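Local coordinates for trilobed Protease (Pyrococcus furiosus, PDB 2GOP), which forms the beta-propeller domain of a protease and probably screens access to its proteolytic part, as propellers do in some other peptidases, at residues K99-K104 against T153-D158; S108-E113 against K117-G122. All blocks are in the same frame, centred on the assembly; numbering follows the deposited sequence. Where two conformers were deposited one is given.

In the fold
From the N terminus, strand 96-103 closes the blade made of strands 62-66, 72-79, 84-91 and 96-103 as its fourth strand, and the chain then passes directly into strand 105-111, the first of the next blade. There, contact 2 closes the short hairpin 105-111/117-123, with only three residues between its segments. Strand 117-123 leads, through a partly unmodelled excursion, to strand 151-158, its neighbour in the same sheet, and contact 1 brings this third strand back against 99-104. Contact 2 is therefore nested inside the loop that contact 1 closes. Contact 2 pairs the blade's first two strands, contact 1 packs that blade against the preceding one, and the centres of the two contacts lie about 9 Å apart.

Contact 1: residues K99-K104 against T153-D158; sequences KILEAK and TFWIFD
Strand 99-103 runs nearly antiparallel to strand 153-158, at 167°, but with the axes 9.3 Å apart the two belong to different sheets and meet mainly through side chains, without hydrogen bonds. Ile100 comes over a face of the Phe157 ring, its CD1 lying 3.7 Å from the ring centroid in a CH-pi contact, while CB and CG2 reach the far end of the ring at CZ. Phe157 CG lies anti to the backbone N (chi1 -168°), carrying the ring up to Ile100. With an alanine in place of Phe157, Ile100 CD1 would probably lose the ring face it rests on and a gap would open beside it. Leu101 lays both methyls on one face of the Trp155 indole: CD1 over the five-membered ring, 3.9 Å from its centroid, and CD2 over the six-membered ring near CE3. Thr153 CG2 covers the opposite face of the indole. Ala103 CB touches Trp155 CH2 at 3.9 Å. Ile100 and Leu101 both point inward through a classic beta bulge opposite Ile87. Apolar packing of this kind, between the fourth strand of one blade and the third of the next, is characteristic of the blade interfaces of a beta-propeller.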
# COMPACT_ATOMS: atom_id res chain seq x y z
N LYS A 99 14.26 -26.90 10.97
CA LYS A 99 12.96 -26.30 10.76
C LYS A 99 12.25 -26.25 12.12
O LYS A 99 12.22 -27.25 12.83
CB LYS A 99 12.18 -27.17 9.77
CG LYS A 99 10.75 -26.79 9.49
CD LYS A 99 10.07 -27.96 8.77
CE LYS A 99 8.63 -27.66 8.41
NZ LYS A 99 7.99 -28.83 7.76
N ILE A 100 11.70 -25.09 12.48
CA ILE A 100 10.96 -24.97 13.74
C ILE A 100 9.46 -24.71 13.56
O ILE A 100 8.70 -24.89 14.50
CB ILE A 100 11.56 -23.90 14.66
CG1 ILE A 100 11.38 -22.49 14.07
CG2 ILE A 100 13.01 -24.21 14.93
CD1 ILE A 100 11.53 -21.35 15.10
N LEU A 101 9.05 -24.31 12.36
CA LEU A 101 7.66 -23.95 12.11
C LEU A 101 7.34 -23.98 10.63
O LEU A 101 8.19 -23.72 9.79
CB LEU A 101 7.39 -22.54 12.65
CG LEU A 101 5.95 -22.04 12.51
CD1 LEU A 101 5.16 -22.46 13.74
CD2 LEU A 101 5.94 -20.54 12.31
N GLU A 102 6.08 -24.29 10.34
CA GLU A 102 5.54 -24.27 8.99
C GLU A 102 4.32 -23.35 8.96
O GLU A 102 3.47 -23.39 9.85
CB GLU A 102 5.13 -25.69 8.60
CG GLU A 102 5.08 -25.93 7.11
CD GLU A 102 4.90 -27.40 6.75
OE1 GLU A 102 5.36 -28.27 7.53
OE2 GLU A 102 4.29 -27.68 5.69
N ALA A 103 4.24 -22.52 7.93
CA ALA A 103 3.09 -21.64 7.74
C ALA A 103 2.88 -21.34 6.27
O ALA A 103 3.77 -21.55 5.46
CB ALA A 103 3.28 -20.34 8.52
N LYS A 104 1.70 -20.84 5.94
CA LYS A 104 1.35 -20.51 4.57
C LYS A 104 2.22 -19.34 4.12
O LYS A 104 2.90 -19.41 3.10
CB LYS A 104 -0.14 -20.15 4.48
CG LYS A 104 -0.74 -20.17 3.08
CD LYS A 104 -2.23 -19.78 3.15
CE LYS A 104 -2.96 -20.00 1.82
NZ LYS A 104 -3.50 -21.39 1.66
N THR A 153 -1.73 -14.88 12.51
CA THR A 153 -1.26 -15.65 13.66
C THR A 153 0.09 -15.15 14.17
O THR A 153 1.02 -14.88 13.39
CB THR A 153 -1.18 -17.16 13.32
OG1 THR A 153 -2.47 -17.63 12.93
CG2 THR A 153 -0.69 -17.96 14.51
N PHE A 154 0.17 -15.03 15.49
CA PHE A 154 1.39 -14.65 16.20
C PHE A 154 1.91 -15.86 16.99
O PHE A 154 1.20 -16.42 17.83
CB PHE A 154 1.09 -13.50 17.18
CG PHE A 154 0.65 -12.20 16.51
CD1 PHE A 154 -0.58 -12.10 15.88
CD2 PHE A 154 1.45 -11.06 16.57
CE1 PHE A 154 -1.00 -10.91 15.29
CE2 PHE A 154 1.04 -9.88 15.98
CZ PHE A 154 -0.20 -9.80 15.35
N TRP A 155 3.15 -16.26 16.71
CA TRP A 155 3.81 -17.32 17.46
C TRP A 155 5.02 -16.78 18.22
O TRP A 155 5.84 -16.05 17.66
CB TRP A 155 4.34 -18.41 16.54
CG TRP A 155 3.37 -19.17 15.71
CD1 TRP A 155 2.76 -20.33 16.04
CD2 TRP A 155 3.00 -18.89 14.34
NE1 TRP A 155 1.99 -20.78 14.99
CE2 TRP A 155 2.12 -19.91 13.94
CE3 TRP A 155 3.30 -17.86 13.44
CZ2 TRP A 155 1.54 -19.93 12.66
CZ3 TRP A 155 2.72 -17.88 12.19
CH2 TRP A 155 1.84 -18.91 11.81
N ILE A 156 5.14 -17.15 19.49
CA ILE A 156 6.39 -16.96 20.22
C ILE A 156 7.04 -18.33 20.34
O ILE A 156 6.48 -19.24 20.94
CB ILE A 156 6.18 -16.34 21.60
CG1 ILE A 156 5.50 -14.97 21.47
CG2 ILE A 156 7.51 -16.16 22.33
CD1 ILE A 156 5.37 -14.22 22.79
N PHE A 157 8.21 -18.47 19.73
CA PHE A 157 8.98 -19.69 19.79
C PHE A 157 10.16 -19.49 20.73
O PHE A 157 10.83 -18.45 20.71
CB PHE A 157 9.47 -20.10 18.40
CG PHE A 157 10.03 -21.48 18.36
CD1 PHE A 157 9.20 -22.57 18.12
CD2 PHE A 157 11.38 -21.71 18.59
CE1 PHE A 157 9.71 -23.85 18.10
CE2 PHE A 157 11.89 -23.00 18.58
CZ PHE A 157 11.06 -24.06 18.33
N ASP A 158 10.43 -20.51 21.54
CA ASP A 158 11.49 -20.49 22.53
C ASP A 158 12.57 -21.45 22.09
O ASP A 158 12.33 -22.65 21.97
CB ASP A 158 10.91 -20.92 23.88
CG ASP A 158 11.96 -21.02 24.98
OD1 ASP A 158 13.11 -20.57 24.78
OD2 ASP A 158 11.62 -21.56 26.05

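Contact 2: residues S108-E113 against K117-G122; sequences SLEWNE and KLLIVG
Ser108 pairs with Val121 through two backbone hydrogen bonds, Ser108 N to Val121 O at 3.2 Å and Val121 N to Ser108 O at 3.1 Å. With chi1 at 57°, Ser108 OG is turned against Val121 CB and shares a water with Leu119 O, to which the water donates. Leu109, in a non-hydrogen-bonded pair with Ile120, turns to the other face of the sheet, where its CD1 touches both Ile120 CG1 and Leu118 CD1. Glu110 and Leu119 form the next hydrogen-bonded pair; the bond from Leu119 N to Glu110 O is 2.8 Å long and nearly straight. Glu110 OE1 accepts a hydrogen bond from Trp178 N in the following blade. Trp111 offers a ring face to Leu118, whose CD1 stands 3.9 Å from the centroid of the five-membered ring, and the indole NE1 is held by Arg65 O of the preceding blade. At Asn112 the last backbone bond runs from its N to Lys117 O at 2.8 Å. The Asn112 side chain lies alongside the bent Lys117 chain, ND2 touching Lys117 CE at 3.5 Å; Asn112 OD1 accepts from Asp114 N, and ND2 donates to Asp181 OD1, which also takes a salt bridge from Lys117 NZ, itself paired with Asp114 as well. The whole is an antiparallel beta hairpin, formed by the first two strands of a four-stranded propeller blade.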
# COMPACT_ATOMS: atom_id res chain seq x y z
N SER A 108 6.53 -11.32 9.42
CA SER A 108 7.72 -10.83 10.13
C SER A 108 8.36 -11.90 10.99
O SER A 108 7.73 -12.90 11.36
CB SER A 108 7.37 -9.64 11.00
OG SER A 108 6.34 -9.98 11.91
N LEU A 109 9.63 -11.64 11.31
CA LEU A 109 10.47 -12.57 12.05
C LEU A 109 11.43 -11.74 12.88
O LEU A 109 12.20 -10.98 12.32
CB LEU A 109 11.22 -13.44 11.05
CG LEU A 109 12.10 -14.55 11.60
CD1 LEU A 109 11.28 -15.53 12.45
CD2 LEU A 109 12.77 -15.23 10.41
N GLU A 110 11.36 -11.85 14.21
CA GLU A 110 12.09 -10.92 15.09
C GLU A 110 12.52 -11.61 16.37
O GLU A 110 11.72 -12.24 17.03
CB GLU A 110 11.23 -9.69 15.45
CG GLU A 110 11.98 -8.58 16.23
CD GLU A 110 11.10 -7.41 16.77
OE1 GLU A 110 9.85 -7.46 16.76
OE2 GLU A 110 11.71 -6.41 17.21
N TRP A 111 13.80 -11.47 16.70
CA TRP A 111 14.33 -11.97 17.94
C TRP A 111 13.98 -11.05 19.08
O TRP A 111 14.01 -9.83 18.94
CB TRP A 111 15.86 -12.05 17.89
CG TRP A 111 16.40 -13.17 17.09
CD1 TRP A 111 16.93 -13.10 15.85
CD2 TRP A 111 16.52 -14.54 17.50
NE1 TRP A 111 17.36 -14.33 15.45
CE2 TRP A 111 17.12 -15.24 16.44
CE3 TRP A 111 16.18 -15.25 18.65
CZ2 TRP A 111 17.38 -16.61 16.49
CZ3 TRP A 111 16.44 -16.61 18.70
CH2 TRP A 111 17.04 -17.28 17.62
N ASN A 112 13.68 -11.66 20.23
CA ASN A 112 13.69 -10.97 21.51
C ASN A 112 15.13 -10.58 21.89
O ASN A 112 16.08 -11.23 21.46
CB ASN A 112 13.07 -11.88 22.58
CG ASN A 112 12.98 -11.22 23.93
OD1 ASN A 112 14.00 -10.99 24.58
ND2 ASN A 112 11.75 -10.89 24.36
N GLU A 113 15.28 -9.52 22.67
CA GLU A 113 16.58 -9.04 23.18
C GLU A 113 17.38 -10.15 23.87
O GLU A 113 18.60 -10.07 23.99
CB GLU A 113 16.37 -7.93 24.21
CG GLU A 113 15.92 -6.58 23.64
CD GLU A 113 15.45 -5.61 24.72
OE1 GLU A 113 15.61 -5.92 25.93
OE2 GLU A 113 14.91 -4.54 24.36
N LYS A 117 13.96 -16.04 22.70
CA LYS A 117 12.61 -16.01 22.14
C LYS A 117 12.54 -15.37 20.75
O LYS A 117 13.24 -14.39 20.45
CB LYS A 117 11.65 -15.29 23.08
CG LYS A 117 11.56 -15.93 24.47
CD LYS A 117 10.39 -15.38 25.29
CE LYS A 117 10.53 -13.90 25.65
NZ LYS A 117 11.59 -13.60 26.66
N LEU A 118 11.66 -15.92 19.92
CA LEU A 118 11.51 -15.52 18.54
C LEU A 118 10.02 -15.24 18.24
O LEU A 118 9.16 -16.10 18.49
CB LEU A 118 12.07 -16.64 17.67
CG LEU A 118 12.31 -16.46 16.18
CD1 LEU A 118 13.20 -15.25 15.88
CD2 LEU A 118 12.91 -17.75 15.62
N LEU A 119 9.73 -14.03 17.76
CA LEU A 119 8.37 -13.64 17.37
C LEU A 119 8.19 -13.86 15.88
O LEU A 119 8.90 -13.26 15.06
CB LEU A 119 8.08 -12.18 17.69
CG LEU A 119 6.68 -11.67 17.26
CD1 LEU A 119 5.58 -12.42 18.02
CD2 LEU A 119 6.56 -10.15 17.43
N ILE A 120 7.23 -14.72 15.53
CA ILE A 120 6.85 -14.98 14.15
C ILE A 120 5.41 -14.51 13.94
O ILE A 120 4.50 -14.89 14.69
CB ILE A 120 6.91 -16.49 13.83
CG1 ILE A 120 8.29 -17.07 14.20
CG2 ILE A 120 6.60 -16.75 12.35
CD1 ILE A 120 8.27 -18.53 14.49
N VAL A 121 5.21 -13.69 12.91
CA VAL A 121 3.87 -13.27 12.51
C VAL A 121 3.60 -13.72 11.06
O VAL A 121 4.43 -13.55 10.18
CB VAL A 121 3.65 -11.75 12.70
CG1 VAL A 121 2.23 -11.37 12.37
CG2 VAL A 121 4.00 -11.34 14.14
N GLY A 122 2.44 -14.31 10.85
CA GLY A 122 2.13 -14.89 9.56
C GLY A 122 0.73 -15.47 9.48
O GLY A 122 -0.15 -15.12 10.27
O HOH W 1 7.83 -10.75 14.14